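Lipoxygenase (Cyanothece sp., PDB 5EK8) probably catalyses the regio- and stereospecific insertion of molecular oxygen into polyunsaturated fatty acids at a non-heme iron, acting as a 9R-lipoxygenase. Local coordinates at residues E43-P48 and S84-K89; Q51-T56 and I100-E105; Q272-F277 and N508-Y513; S276-N281 and N292-F297. All coordinates share one frame; numbering follows the deposited sequence.

Contact 1. Residues E43-P48 and S84-K89; sequences EAITKP and SDYLGK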
loop_
_atom_site.group_PDB
_atom_site.type_symbol
_atom_site.label_atom_id
_atom_site.label_comp_id
_atom_site.label_asym_id
_atom_site.label_seq_id
_atom_site.Cartn_x
_atom_site.Cartn_y
_atom_site.Cartn_z
ATOM N N GLU A 43 3.197 -18.565 -31.669
ATOM C CA GLU A 43 4.407 -18.340 -32.450
ATOM C C GLU A 43 4.142 -17.445 -33.658
ATOM O O GLU A 43 3.011 -17.341 -34.131
ATOM C CB GLU A 43 4.998 -19.675 -32.898
ATOM C CG GLU A 43 6.495 -19.793 -32.666
ATOM C CD GLU A 43 6.935 -21.224 -32.424
ATOM O OE1 GLU A 43 6.063 -22.116 -32.367
ATOM O OE2 GLU A 43 8.156 -21.457 -32.288
ATOM N N ALA A 44 5.195 -16.797 -34.144
ATOM C CA ALA A 44 5.089 -15.898 -35.286
ATOM C C ALA A 44 4.606 -16.642 -36.521
ATOM O O ALA A 44 5.021 -17.771 -36.781
ATOM C CB ALA A 44 6.429 -15.231 -35.562
ATOM N N ILE A 45 3.725 -16.002 -37.281
ATOM C CA ILE A 45 3.209 -16.596 -38.505
ATOM C C ILE A 45 4.210 -16.432 -39.640
ATOM O O ILE A 45 4.119 -15.497 -40.435
ATOM C CB ILE A 45 1.866 -15.971 -38.915
ATOM C CG1 ILE A 45 0.884 -16.013 -37.745
ATOM C CG2 ILE A 45 1.281 -16.708 -40.110
ATOM C CD1 ILE A 45 0.231 -17.358 -37.547
ATOM N N THR A 46 5.178 -17.340 -39.707
ATOM C CA THR A 46 6.168 -17.295 -40.772
ATOM C C THR A 46 5.567 -17.874 -42.041
ATOM O O THR A 46 5.221 -19.053 -42.103
ATOM C CB THR A 46 7.451 -18.048 -40.405
ATOM O OG1 THR A 46 7.974 -17.522 -39.178
ATOM C CG2 THR A 46 8.494 -17.885 -41.512
ATOM N N LYS A 47 5.447 -17.005 -43.038
ATOM C CA LYS A 47 4.733 -17.263 -44.278
ATOM C C LYS A 47 4.854 -15.985 -45.094
ATOM O O LYS A 47 4.938 -14.900 -44.511
ATOM C CB LYS A 47 3.269 -17.614 -44.007
ATOM C CG LYS A 47 2.437 -17.942 -45.238
ATOM C CD LYS A 47 1.115 -18.570 -44.832
ATOM C CE LYS A 47 0.329 -19.073 -46.042
ATOM N NZ LYS A 47 -0.967 -19.696 -45.646
ATOM N N PRO A 48 4.889 -16.095 -46.437
ATOM C CA PRO A 48 4.956 -14.860 -47.231
ATOM C C PRO A 48 3.835 -13.878 -46.904
ATOM O O PRO A 48 2.677 -14.275 -46.806
ATOM C CB PRO A 48 4.835 -15.363 -48.680
ATOM C CG PRO A 48 4.349 -16.796 -48.571
ATOM C CD PRO A 48 4.954 -17.289 -47.298
ATOM N N SER A 84 -11.538 -21.704 -30.206
ATOM C CA SER A 84 -11.029 -20.618 -31.036
ATOM C C SER A 84 -9.717 -21.003 -31.708
ATOM O O SER A 84 -8.998 -21.879 -31.222
ATOM C CB SER A 84 -10.834 -19.354 -30.196
ATOM O OG SER A 84 -12.069 -18.895 -29.677
ATOM N N ASP A 85 -9.402 -20.348 -32.823
ATOM C CA ASP A 85 -8.163 -20.666 -33.538
ATOM C C ASP A 85 -7.241 -19.455 -33.665
ATOM O O ASP A 85 -7.694 -18.358 -33.953
ATOM C CB ASP A 85 -8.474 -21.225 -34.929
ATOM C CG ASP A 85 -9.394 -22.434 -34.882
ATOM O OD1 ASP A 85 -8.998 -23.459 -34.285
ATOM O OD2 ASP A 85 -10.507 -22.357 -35.452
ATOM N N TYR A 86 -5.945 -19.650 -33.453
ATOM C CA TYR A 86 -4.994 -18.547 -33.565
ATOM C C TYR A 86 -4.654 -18.246 -35.023
ATOM O O TYR A 86 -4.375 -19.153 -35.811
ATOM C CB TYR A 86 -3.722 -18.856 -32.778
ATOM C CG TYR A 86 -2.564 -17.935 -33.089
ATOM C CD1 TYR A 86 -2.523 -16.637 -32.584
ATOM C CD2 TYR A 86 -1.506 -18.366 -33.884
ATOM C CE1 TYR A 86 -1.457 -15.796 -32.865
ATOM C CE2 TYR A 86 -0.443 -17.536 -34.169
ATOM C CZ TYR A 86 -0.421 -16.254 -33.660
ATOM O OH TYR A 86 0.647 -15.437 -33.950
ATOM N N LEU A 87 -4.674 -16.961 -35.370
ATOM C CA LEU A 87 -4.491 -16.537 -36.756
ATOM C C LEU A 87 -3.259 -15.651 -36.962
ATOM O O LEU A 87 -2.639 -15.694 -38.027
ATOM C CB LEU A 87 -5.742 -15.805 -37.255
ATOM C CG LEU A 87 -7.050 -16.599 -37.166
ATOM C CD1 LEU A 87 -8.187 -15.839 -37.817
ATOM C CD2 LEU A 87 -6.899 -17.995 -37.783
ATOM N N GLY A 88 -2.907 -14.853 -35.954
ATOM C CA GLY A 88 -1.760 -13.966 -36.068
ATOM C C GLY A 88 -1.494 -13.071 -34.870
ATOM O O GLY A 88 -2.384 -12.813 -34.061
ATOM N N LYS A 89 -0.258 -12.589 -34.768
ATOM C CA LYS A 89 0.168 -11.750 -33.649
ATOM C C LYS A 89 0.514 -10.332 -34.093
ATOM O O LYS A 89 0.465 -10.016 -35.279
ATOM C CB LYS A 89 1.378 -12.369 -32.953
ATOM C CG LYS A 89 1.065 -13.139 -31.688
ATOM C CD LYS A 89 2.281 -13.940 -31.256
ATOM C CE LYS A 89 3.543 -13.092 -31.318
ATOM N NZ LYS A 89 4.769 -13.916 -31.171
#

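Contact 2. Residues Q51-T56 and I100-E105; sequences QLNKAT and IYYDPE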
loop_
_atom_site.group_PDB
_atom_site.type_symbol
_atom_site.label_atom_id
_atom_site.label_comp_id
_atom_site.label_asym_id
_atom_site.label_seq_id
_atom_site.Cartn_x
_atom_site.Cartn_y
_atom_site.Cartn_z
ATOM N N GLN A 51 0.752 -13.663 -49.159
ATOM C CA GLN A 51 -0.176 -14.774 -49.015
ATOM C C GLN A 51 -1.020 -14.615 -47.753
ATOM O O GLN A 51 -2.035 -15.290 -47.578
ATOM C CB GLN A 51 0.590 -16.095 -48.978
ATOM C CG GLN A 51 -0.268 -17.323 -49.221
ATOM C CD GLN A 51 0.562 -18.576 -49.381
ATOM O OE1 GLN A 51 1.791 -18.520 -49.419
ATOM N NE2 GLN A 51 -0.106 -19.721 -49.484
ATOM N N LEU A 52 -0.590 -13.712 -46.878
ATOM C CA LEU A 52 -1.289 -13.447 -45.627
ATOM C C LEU A 52 -2.384 -12.400 -45.791
ATOM O O LEU A 52 -2.412 -11.654 -46.769
ATOM C CB LEU A 52 -0.297 -12.993 -44.554
ATOM C CG LEU A 52 0.498 -14.091 -43.851
ATOM C CD1 LEU A 52 1.905 -13.620 -43.519
ATOM C CD2 LEU A 52 -0.227 -14.523 -42.590
ATOM N N ASN A 53 -3.287 -12.364 -44.819
ATOM C CA ASN A 53 -4.344 -11.366 -44.757
ATOM C C ASN A 53 -3.993 -10.353 -43.663
ATOM O O ASN A 53 -3.032 -10.557 -42.918
ATOM C CB ASN A 53 -5.690 -12.047 -44.490
ATOM C CG ASN A 53 -6.876 -11.141 -44.757
ATOM O OD1 ASN A 53 -6.931 -10.004 -44.281
ATOM N ND2 ASN A 53 -7.836 -11.644 -45.528
ATOM N N LYS A 54 -4.751 -9.265 -43.558
ATOM C CA LYS A 54 -4.422 -8.246 -42.565
ATOM C C LYS A 54 -5.641 -7.654 -41.853
ATOM O O LYS A 54 -6.741 -7.583 -42.406
ATOM C CB LYS A 54 -3.598 -7.125 -43.213
ATOM C CG LYS A 54 -4.300 -5.780 -43.300
ATOM C CD LYS A 54 -3.326 -4.668 -43.654
ATOM C CE LYS A 54 -2.655 -4.911 -44.994
ATOM N NZ LYS A 54 -1.832 -3.745 -45.413
ATOM N N ALA A 55 -5.420 -7.244 -40.609
ATOM C CA ALA A 55 -6.424 -6.572 -39.801
ATOM C C ALA A 55 -5.818 -5.307 -39.200
ATOM O O ALA A 55 -4.735 -5.346 -38.628
ATOM C CB ALA A 55 -6.941 -7.493 -38.708
ATOM N N THR A 56 -6.510 -4.183 -39.334
ATOM C CA THR A 56 -5.959 -2.921 -38.862
ATOM C C THR A 56 -6.881 -2.228 -37.880
ATOM O O THR A 56 -8.049 -2.603 -37.727
ATOM C CB THR A 56 -5.680 -1.948 -40.023
ATOM O OG1 THR A 56 -6.905 -1.650 -40.704
ATOM C CG2 THR A 56 -4.682 -2.546 -41.004
ATOM N N ILE A 100 -1.990 -5.846 -37.991
ATOM C CA ILE A 100 -1.750 -7.273 -37.764
ATOM C C ILE A 100 -1.812 -8.105 -39.041
ATOM O O ILE A 100 -2.769 -8.011 -39.802
ATOM C CB ILE A 100 -2.783 -7.871 -36.781
ATOM C CG1 ILE A 100 -2.945 -6.994 -35.538
ATOM C CG2 ILE A 100 -2.400 -9.298 -36.402
ATOM C CD1 ILE A 100 -1.774 -7.037 -34.595
ATOM N N TYR A 101 -0.802 -8.933 -39.269
ATOM C CA TYR A 101 -0.870 -9.906 -40.349
ATOM C C TYR A 101 -1.370 -11.242 -39.811
ATOM O O TYR A 101 -0.718 -11.863 -38.968
ATOM C CB TYR A 101 0.492 -10.070 -41.022
ATOM C CG TYR A 101 0.931 -8.846 -41.792
ATOM C CD1 TYR A 101 0.548 -8.661 -43.117
ATOM C CD2 TYR A 101 1.720 -7.871 -41.195
ATOM C CE1 TYR A 101 0.942 -7.539 -43.828
ATOM C CE2 TYR A 101 2.120 -6.746 -41.897
ATOM C CZ TYR A 101 1.727 -6.586 -43.215
ATOM O OH TYR A 101 2.123 -5.471 -43.918
ATOM N N TYR A 102 -2.535 -11.677 -40.286
ATOM C CA TYR A 102 -3.086 -12.958 -39.852
ATOM C C TYR A 102 -3.398 -13.877 -41.028
ATOM O O TYR A 102 -3.636 -13.419 -42.145
ATOM C CB TYR A 102 -4.341 -12.746 -38.995
ATOM C CG TYR A 102 -5.588 -12.316 -39.744
ATOM C CD1 TYR A 102 -6.523 -13.253 -40.171
ATOM C CD2 TYR A 102 -5.845 -10.973 -39.995
ATOM C CE1 TYR A 102 -7.666 -12.869 -40.842
ATOM C CE2 TYR A 102 -6.991 -10.578 -40.666
ATOM C CZ TYR A 102 -7.897 -11.533 -41.087
ATOM O OH TYR A 102 -9.038 -11.155 -41.754
ATOM N N ASP A 103 -3.386 -15.180 -40.762
ATOM C CA ASP A 103 -3.645 -16.186 -41.783
ATOM C C ASP A 103 -5.033 -16.790 -41.600
ATOM O O ASP A 103 -5.320 -17.382 -40.563
ATOM C CB ASP A 103 -2.568 -17.276 -41.733
ATOM C CG ASP A 103 -2.791 -18.376 -42.757
ATOM O OD1 ASP A 103 -3.629 -18.206 -43.668
ATOM O OD2 ASP A 103 -2.110 -19.416 -42.657
ATOM N N PRO A 104 -5.901 -16.637 -42.611
ATOM C CA PRO A 104 -7.247 -17.215 -42.548
ATOM C C PRO A 104 -7.234 -18.740 -42.558
ATOM O O PRO A 104 -8.188 -19.347 -42.092
ATOM C CB PRO A 104 -7.923 -16.674 -43.815
ATOM C CG PRO A 104 -7.135 -15.463 -44.187
ATOM C CD PRO A 104 -5.725 -15.789 -43.802
ATOM N N GLU A 105 -6.167 -19.347 -43.067
ATOM C CA GLU A 105 -6.134 -20.794 -43.270
ATOM C C GLU A 105 -6.064 -21.607 -41.980
ATOM O O GLU A 105 -6.341 -22.807 -41.992
ATOM C CB GLU A 105 -4.958 -21.173 -44.169
ATOM C CG GLU A 105 -5.072 -20.641 -45.584
ATOM C CD GLU A 105 -3.857 -20.973 -46.425
ATOM O OE1 GLU A 105 -3.269 -22.059 -46.228
ATOM O OE2 GLU A 105 -3.485 -20.145 -47.283
#

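Contact 3. Residues Q272-F277 and N508-Y513; sequences QFKMSF and NTDSDY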
loop_
_atom_site.group_PDB
_atom_site.type_symbol
_atom_site.label_atom_id
_atom_site.label_comp_id
_atom_site.label_asym_id
_atom_site.label_seq_id
_atom_site.Cartn_x
_atom_site.Cartn_y
_atom_site.Cartn_z
ATOM N N GLN A 272 15.970 20.606 22.656
ATOM C CA GLN A 272 14.569 20.360 22.978
ATOM C C GLN A 272 13.819 19.842 21.760
ATOM O O GLN A 272 14.002 20.336 20.650
ATOM C CB GLN A 272 13.902 21.628 23.510
ATOM C CG GLN A 272 14.249 21.937 24.952
ATOM C CD GLN A 272 13.650 20.934 25.916
ATOM O OE1 GLN A 272 12.569 20.392 25.676
ATOM N NE2 GLN A 272 14.355 20.672 27.012
ATOM N N PHE A 273 12.986 18.830 21.981
ATOM C CA PHE A 273 12.233 18.180 20.918
ATOM C C PHE A 273 10.795 17.991 21.361
ATOM O O PHE A 273 10.489 18.091 22.549
ATOM C CB PHE A 273 12.847 16.824 20.549
ATOM C CG PHE A 273 14.136 16.921 19.784
ATOM C CD1 PHE A 273 14.154 16.752 18.411
ATOM C CD2 PHE A 273 15.332 17.168 20.438
ATOM C CE1 PHE A 273 15.338 16.830 17.704
ATOM C CE2 PHE A 273 16.521 17.253 19.734
ATOM C CZ PHE A 273 16.523 17.083 18.365
ATOM N N LYS A 274 9.915 17.719 20.406
ATOM C CA LYS A 274 8.522 17.439 20.717
ATOM C C LYS A 274 7.804 16.775 19.556
ATOM O O LYS A 274 8.269 16.814 18.414
ATOM C CB LYS A 274 7.781 18.717 21.108
ATOM C CG LYS A 274 7.523 19.659 19.948
ATOM C CD LYS A 274 6.622 20.810 20.358
ATOM C CE LYS A 274 5.245 20.329 20.757
ATOM N NZ LYS A 274 4.305 21.477 20.933
ATOM N N MET A 275 6.675 16.148 19.866
ATOM C CA MET A 275 5.796 15.582 18.854
ATOM C C MET A 275 4.341 15.900 19.200
ATOM O O MET A 275 3.907 15.738 20.344
ATOM C CB MET A 275 6.008 14.074 18.722
ATOM C CG MET A 275 5.224 13.421 17.583
ATOM S SD MET A 275 5.980 13.561 15.946
ATOM C CE MET A 275 5.412 15.172 15.398
ATOM N N SER A 276 3.601 16.372 18.203
ATOM C CA SER A 276 2.255 16.871 18.424
ATOM C C SER A 276 1.222 16.047 17.680
ATOM O O SER A 276 1.357 15.786 16.483
ATOM C CB SER A 276 2.146 18.335 17.984
ATOM O OG SER A 276 3.123 19.146 18.612
ATOM N N PHE A 277 0.182 15.653 18.399
ATOM C CA PHE A 277 -0.996 15.094 17.768
ATOM C C PHE A 277 -2.217 15.899 18.195
ATOM O O PHE A 277 -2.653 15.826 19.346
ATOM C CB PHE A 277 -1.153 13.616 18.120
ATOM C CG PHE A 277 -0.046 12.751 17.585
ATOM C CD1 PHE A 277 0.160 12.636 16.217
ATOM C CD2 PHE A 277 0.787 12.051 18.447
ATOM C CE1 PHE A 277 1.176 11.850 15.720
ATOM C CE2 PHE A 277 1.806 11.260 17.956
ATOM C CZ PHE A 277 2.000 11.156 16.591
ATOM N N ASN A 508 2.399 21.921 11.395
ATOM C CA ASN A 508 3.001 22.542 12.566
ATOM C C ASN A 508 2.436 23.938 12.818
ATOM O O ASN A 508 2.493 24.816 11.951
ATOM C CB ASN A 508 4.520 22.603 12.413
ATOM C CG ASN A 508 5.208 23.174 13.637
ATOM O OD1 ASN A 508 4.622 23.250 14.716
ATOM N ND2 ASN A 508 6.462 23.578 13.473
ATOM N N THR A 509 1.891 24.134 14.014
ATOM C CA THR A 509 1.287 25.404 14.393
ATOM C C THR A 509 2.218 26.162 15.331
ATOM O O THR A 509 1.998 27.333 15.639
ATOM C CB THR A 509 -0.078 25.199 15.081
ATOM O OG1 THR A 509 -0.850 24.241 14.346
ATOM C CG2 THR A 509 -0.851 26.509 15.163
ATOM N N ASP A 510 3.267 25.484 15.782
ATOM C CA ASP A 510 4.200 26.069 16.733
ATOM C C ASP A 510 5.180 27.043 16.085
ATOM O O ASP A 510 5.732 26.780 15.017
ATOM C CB ASP A 510 4.970 24.965 17.455
ATOM C CG ASP A 510 4.090 24.159 18.387
ATOM O OD1 ASP A 510 4.368 22.954 18.580
ATOM O OD2 ASP A 510 3.119 24.737 18.924
ATOM N N SER A 511 5.389 28.173 16.751
ATOM C CA SER A 511 6.319 29.189 16.279
ATOM C C SER A 511 7.733 28.857 16.740
ATOM O O SER A 511 8.713 29.140 16.044
ATOM C CB SER A 511 5.903 30.570 16.788
ATOM O OG SER A 511 4.506 30.768 16.645
ATOM N N ASP A 512 7.822 28.235 17.913
ATOM C CA ASP A 512 9.099 27.909 18.539
ATOM C C ASP A 512 9.731 26.675 17.900
ATOM O O ASP A 512 10.954 26.560 17.819
ATOM C CB ASP A 512 8.905 27.690 20.047
ATOM C CG ASP A 512 10.202 27.825 20.840
ATOM O OD1 ASP A 512 11.297 27.693 20.249
ATOM O OD2 ASP A 512 10.123 28.066 22.066
ATOM N N TYR A 513 8.894 25.757 17.436
ATOM C CA TYR A 513 9.390 24.479 16.944
ATOM C C TYR A 513 9.276 24.343 15.433
ATOM O O TYR A 513 8.324 24.828 14.825
ATOM C CB TYR A 513 8.639 23.329 17.614
ATOM C CG TYR A 513 9.073 23.042 19.030
ATOM C CD1 TYR A 513 9.977 22.020 19.300
ATOM C CD2 TYR A 513 8.579 23.781 20.098
ATOM C CE1 TYR A 513 10.379 21.737 20.588
ATOM C CE2 TYR A 513 8.979 23.505 21.401
ATOM C CZ TYR A 513 9.880 22.479 21.636
ATOM O OH TYR A 513 10.295 22.185 22.915
#

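Contact 4. Residues S276-N281 and N292-F297; sequences SFIWDN and NVEAYF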
loop_
_atom_site.group_PDB
_atom_site.type_symbol
_atom_site.label_atom_id
_atom_site.label_comp_id
_atom_site.label_asym_id
_atom_site.label_seq_id
_atom_site.Cartn_x
_atom_site.Cartn_y
_atom_site.Cartn_z
ATOM N N SER A 276 3.601 16.372 18.203
ATOM C CA SER A 276 2.255 16.871 18.424
ATOM C C SER A 276 1.222 16.047 17.680
ATOM O O SER A 276 1.357 15.786 16.483
ATOM C CB SER A 276 2.146 18.335 17.984
ATOM O OG SER A 276 3.123 19.146 18.612
ATOM N N PHE A 277 0.182 15.653 18.399
ATOM C CA PHE A 277 -0.996 15.094 17.768
ATOM C C PHE A 277 -2.217 15.899 18.195
ATOM O O PHE A 277 -2.653 15.826 19.346
ATOM C CB PHE A 277 -1.153 13.616 18.120
ATOM C CG PHE A 277 -0.046 12.751 17.585
ATOM C CD1 PHE A 277 0.160 12.636 16.217
ATOM C CD2 PHE A 277 0.787 12.051 18.447
ATOM C CE1 PHE A 277 1.176 11.850 15.720
ATOM C CE2 PHE A 277 1.806 11.260 17.956
ATOM C CZ PHE A 277 2.000 11.156 16.591
ATOM N N ILE A 278 -2.742 16.682 17.255
ATOM C CA ILE A 278 -3.906 17.531 17.496
ATOM C C ILE A 278 -5.038 17.174 16.537
ATOM O O ILE A 278 -4.840 17.100 15.325
ATOM C CB ILE A 278 -3.560 19.030 17.353
ATOM C CG1 ILE A 278 -2.764 19.516 18.567
ATOM C CG2 ILE A 278 -4.820 19.855 17.210
ATOM C CD1 ILE A 278 -1.271 19.455 18.382
ATOM N N TRP A 279 -6.226 16.965 17.090
ATOM C CA TRP A 279 -7.345 16.427 16.327
ATOM C C TRP A 279 -8.485 17.429 16.181
ATOM O O TRP A 279 -9.610 17.051 15.848
ATOM C CB TRP A 279 -7.859 15.143 16.989
ATOM C CG TRP A 279 -6.755 14.211 17.385
ATOM C CD1 TRP A 279 -6.061 14.211 18.563
ATOM C CD2 TRP A 279 -6.204 13.150 16.596
ATOM N NE1 TRP A 279 -5.113 13.214 18.556
ATOM C CE2 TRP A 279 -5.182 12.548 17.360
ATOM C CE3 TRP A 279 -6.477 12.649 15.319
ATOM C CZ2 TRP A 279 -4.433 11.472 16.889
ATOM C CZ3 TRP A 279 -5.728 11.581 14.851
ATOM C CH2 TRP A 279 -4.722 11.002 15.636
ATOM N N ASP A 280 -8.191 18.706 16.417
ATOM C CA ASP A 280 -9.209 19.756 16.344
ATOM C C ASP A 280 -9.921 19.788 14.990
ATOM O O ASP A 280 -11.060 20.251 14.884
ATOM C CB ASP A 280 -8.590 21.124 16.631
ATOM C CG ASP A 280 -8.041 21.232 18.036
ATOM O OD1 ASP A 280 -7.133 22.058 18.262
ATOM O OD2 ASP A 280 -8.512 20.481 18.914
ATOM N N ASN A 281 -9.245 19.269 13.968
ATOM C CA ASN A 281 -9.754 19.257 12.601
ATOM C C ASN A 281 -10.777 18.158 12.294
ATOM O O ASN A 281 -11.401 18.165 11.234
ATOM C CB ASN A 281 -8.584 19.110 11.631
ATOM C CG ASN A 281 -8.541 20.204 10.600
ATOM O OD1 ASN A 281 -8.977 21.330 10.846
ATOM N ND2 ASN A 281 -8.014 19.881 9.428
ATOM N N ASN A 292 -5.697 15.713 22.256
ATOM C CA ASN A 292 -4.595 16.496 21.730
ATOM C C ASN A 292 -3.398 16.285 22.644
ATOM O O ASN A 292 -3.306 16.896 23.709
ATOM C CB ASN A 292 -4.955 17.981 21.637
ATOM C CG ASN A 292 -6.040 18.261 20.615
ATOM O OD1 ASN A 292 -6.277 17.471 19.703
ATOM N ND2 ASN A 292 -6.703 19.395 20.764
ATOM N N VAL A 293 -2.497 15.394 22.244
ATOM C CA VAL A 293 -1.362 15.058 23.095
ATOM C C VAL A 293 -0.053 15.524 22.487
ATOM O O VAL A 293 0.191 15.365 21.289
ATOM C CB VAL A 293 -1.278 13.542 23.379
ATOM C CG1 VAL A 293 -2.416 13.118 24.265
ATOM C CG2 VAL A 293 -1.289 12.743 22.091
ATOM N N GLU A 294 0.788 16.118 23.321
ATOM C CA GLU A 294 2.081 16.586 22.859
ATOM C C GLU A 294 3.168 16.080 23.792
ATOM O O GLU A 294 3.117 16.309 24.999
ATOM C CB GLU A 294 2.096 18.114 22.767
ATOM C CG GLU A 294 0.994 18.667 21.872
ATOM C CD GLU A 294 1.162 20.141 21.558
ATOM O OE1 GLU A 294 0.620 20.977 22.318
ATOM O OE2 GLU A 294 1.830 20.458 20.548
ATOM N N ALA A 295 4.142 15.370 23.235
ATOM C CA ALA A 295 5.219 14.818 24.050
ATOM C C ALA A 295 6.493 15.604 23.830
ATOM O O ALA A 295 6.890 15.843 22.703
ATOM C CB ALA A 295 5.442 13.347 23.736
ATOM N N TYR A 296 7.128 16.003 24.920
ATOM C CA TYR A 296 8.348 16.783 24.864
ATOM C C TYR A 296 9.517 15.918 25.302
ATOM O O TYR A 296 9.400 15.122 26.238
ATOM C CB TYR A 296 8.232 18.025 25.746
ATOM C CG TYR A 296 7.129 18.969 25.330
ATOM C CD1 TYR A 296 7.419 20.149 24.654
ATOM C CD2 TYR A 296 5.798 18.682 25.607
ATOM C CE1 TYR A 296 6.416 21.019 24.269
ATOM C CE2 TYR A 296 4.786 19.539 25.223
ATOM C CZ TYR A 296 5.098 20.712 24.557
ATOM O OH TYR A 296 4.086 21.572 24.175
ATOM N N PHE A 297 10.642 16.071 24.614
ATOM C CA PHE A 297 11.839 15.296 24.911
ATOM C C PHE A 297 13.042 16.222 24.976
ATOM O O PHE A 297 13.019 17.308 24.415
ATOM C CB PHE A 297 12.068 14.213 23.854
ATOM C CG PHE A 297 10.848 13.387 23.555
ATOM C CD1 PHE A 297 10.627 12.188 24.215
ATOM C CD2 PHE A 297 9.920 13.810 22.614
ATOM C CE1 PHE A 297 9.506 11.425 23.941
ATOM C CE2 PHE A 297 8.796 13.051 22.336
ATOM C CZ PHE A 297 8.591 11.855 23.001
#

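Contact 1. Residues E43-P48 and S84-K89
I45 pushes its CD1 into the angle between the Y86 ring and the backbone behind it: this methyl lies 3.4 Å from CE2 of Y86 and equally near O of L87. The two side chains come from opposite directions and meet obliquely, apolar against aromatic. I45 keeps CG1 anti to its carbonyl carbon (chi1 -52°), which sends that branch to the strand, where CG1 sits 3.7 Å from CA of G88. Y86 holds CG on the side away from its own backbone N (chi1 167°), and the ring reaches out with its hydroxyl close to the loop, Y86 OH being 3.0 Å from O of E43. On one face of that ring lies N of G88, offset toward the rim. K89 bends at chi3, curling NZ toward A44, and gives its hydrogen bond to O of Q42. I45 is itself the centre of an inverse gamma turn. On the strand, L87 and G88 both face V75, a classic beta bulge at the edge of an antiparallel sheet, in what is most likely the PLAT beta-sandwich of the enzyme.

Contact 2. Residues Q51-T56 and I100-E105
N53 and Y102 form one hydrogen-bonded pair of a short antiparallel ladder and A55 and I100 the other, with the non-hydrogen-bonded pair K54 and Y101 between them. Of the four backbone bonds, A55 N to I100 O is the straightest, 2.9 Å at 166°; N53 N to Y102 O has the same length but bends to 144°. CA-H...O contacts fill in between, K54 CA lying 3.2 Å from O of I100.

Among the side chains, the main overlap is N53 on Y102. They run side by side in the same direction, amide and ring planes 26° apart, and CB of N53 stands over one ring face, 4.2 Å from the centroid, as a CH-pi contact. Y102 takes the crowded position, CG between backbone N and carbonyl carbon, which folds the ring back across the partner strand; its CE2 then comes 3.7 Å from CB of A55. P104 CG closes on N53 CB at 3.7 Å, while L52 CD2 covers the Y102 carbonyl and CB of D103.

Polar ends look elsewhere: K54 NZ bridges to E99, N53 ND2 bonds O of Q150, and D103 and E105 share K47.

Strand 53-61 runs between 97-102 and 152-160, A55 touching F155, while I100 and Y102 pack on V75 of strand 72-79 in the other sheet, as in a PLAT-type beta-sandwich.

Contact 3. Residues Q272-F277 and N508-Y513
K274 lays its aliphatic chain across one face of the Y513 ring, the two side chains crossing at a slant. CD stands almost over the ring centre, 3.5 Å from the centroid and 8° off the normal, a well-centred CH-pi contact, and CG is 3.5 Å from CD1. With CG between the backbone N and the carbonyl carbon (chi1 72°) and a bend at chi3, the chain passes over the ring and lifts NZ away from its face toward D510. There NZ makes a 2.8 Å salt bridge to OD1, on the syn side and 30° out of the carboxylate plane. E294 and the hydroxyl of Y296 hold the same NZ, and K264 is a second cation on D510. With an alanine at Y513, the K274 methylenes would probably lose the ring face they lie on, leaving mid-chain freer to turn. The loop is braced from within: N508 OD1 accepts from N of D510 in an Asx turn, and ND2 bonds O of Y513, which lies in its amide plane. Strand 272-277 runs between 264-266 and 291-300 in the antiparallel sheet, and Y513, beginning edge strand 513-515, touches S266 of the first and Y296 of the second.

Contact 4. Residues S276-N281 and N292-F297
E294 OE2 is gripped twice: S276 OG donates to its anti lone pair at 2.7 Å, and K274 NZ adds a salt bridge. The other carboxylate oxygen, OE1, pairs with R328, so this buried acid sits between two cations that would favour its charged form. Strands 272-277 and 291-300, consecutive and adjacent in the antiparallel sheet, form a beta hairpin with a long connecting loop, and S276 and E294 are a non-hydrogen-bonded pair of it. The next pair, F277 with V293, is hydrogen-bonded: F277 N to V293 O is nearly straight, the return bond weak. V293 CG2 lies at the edge of the F277 ring, on the side that packs against helix 337-377.

Past F277 the strand gives way to a loop, and N292 takes over. Its CG is anti to the carbonyl carbon (chi1 -66°), which turns the amide over the departing chain, at right angles to I278. OD1 accepts from W279 N at 2.7 Å, the donor tilted 29° from the carbonyl plane. On the other branch, N292 ND2 reaches the syn side of D280 OD2 at 2.8 Å, tilted out of the carboxylate plane, which is turned 75° from the amide. Replaced by a leucine, N292 would probably leave W279 N and D280 OD2 without these partners and the loop less firmly tied to the strand. The W279 indole runs past the amide in the opposite direction, the two planes nearly parallel, with CD1 3.5 Å from OD1 of N292.

Overall arrangement
The four contacts fall into two pairs on opposite sides of the molecule's centre, the centres of contacts 1 and 3 about 67 Å apart. Contacts 1 and 2, 8 Å between centres, share what is most likely the PLAT domain; K47 reaches from 43-48 to E105, and O of L87 meets N of D103. Contacts 3 and 4, 9 Å between centres, share S276, F277 and strand 272-277, and K274 ties them through E294. None lies at the iron. The shared F277 and, in contact 4, V293 pack on helix 337-377, which carries the iron ligands H359 and H364; the side chain of W279 is about 11 Å from the bound sodium ion.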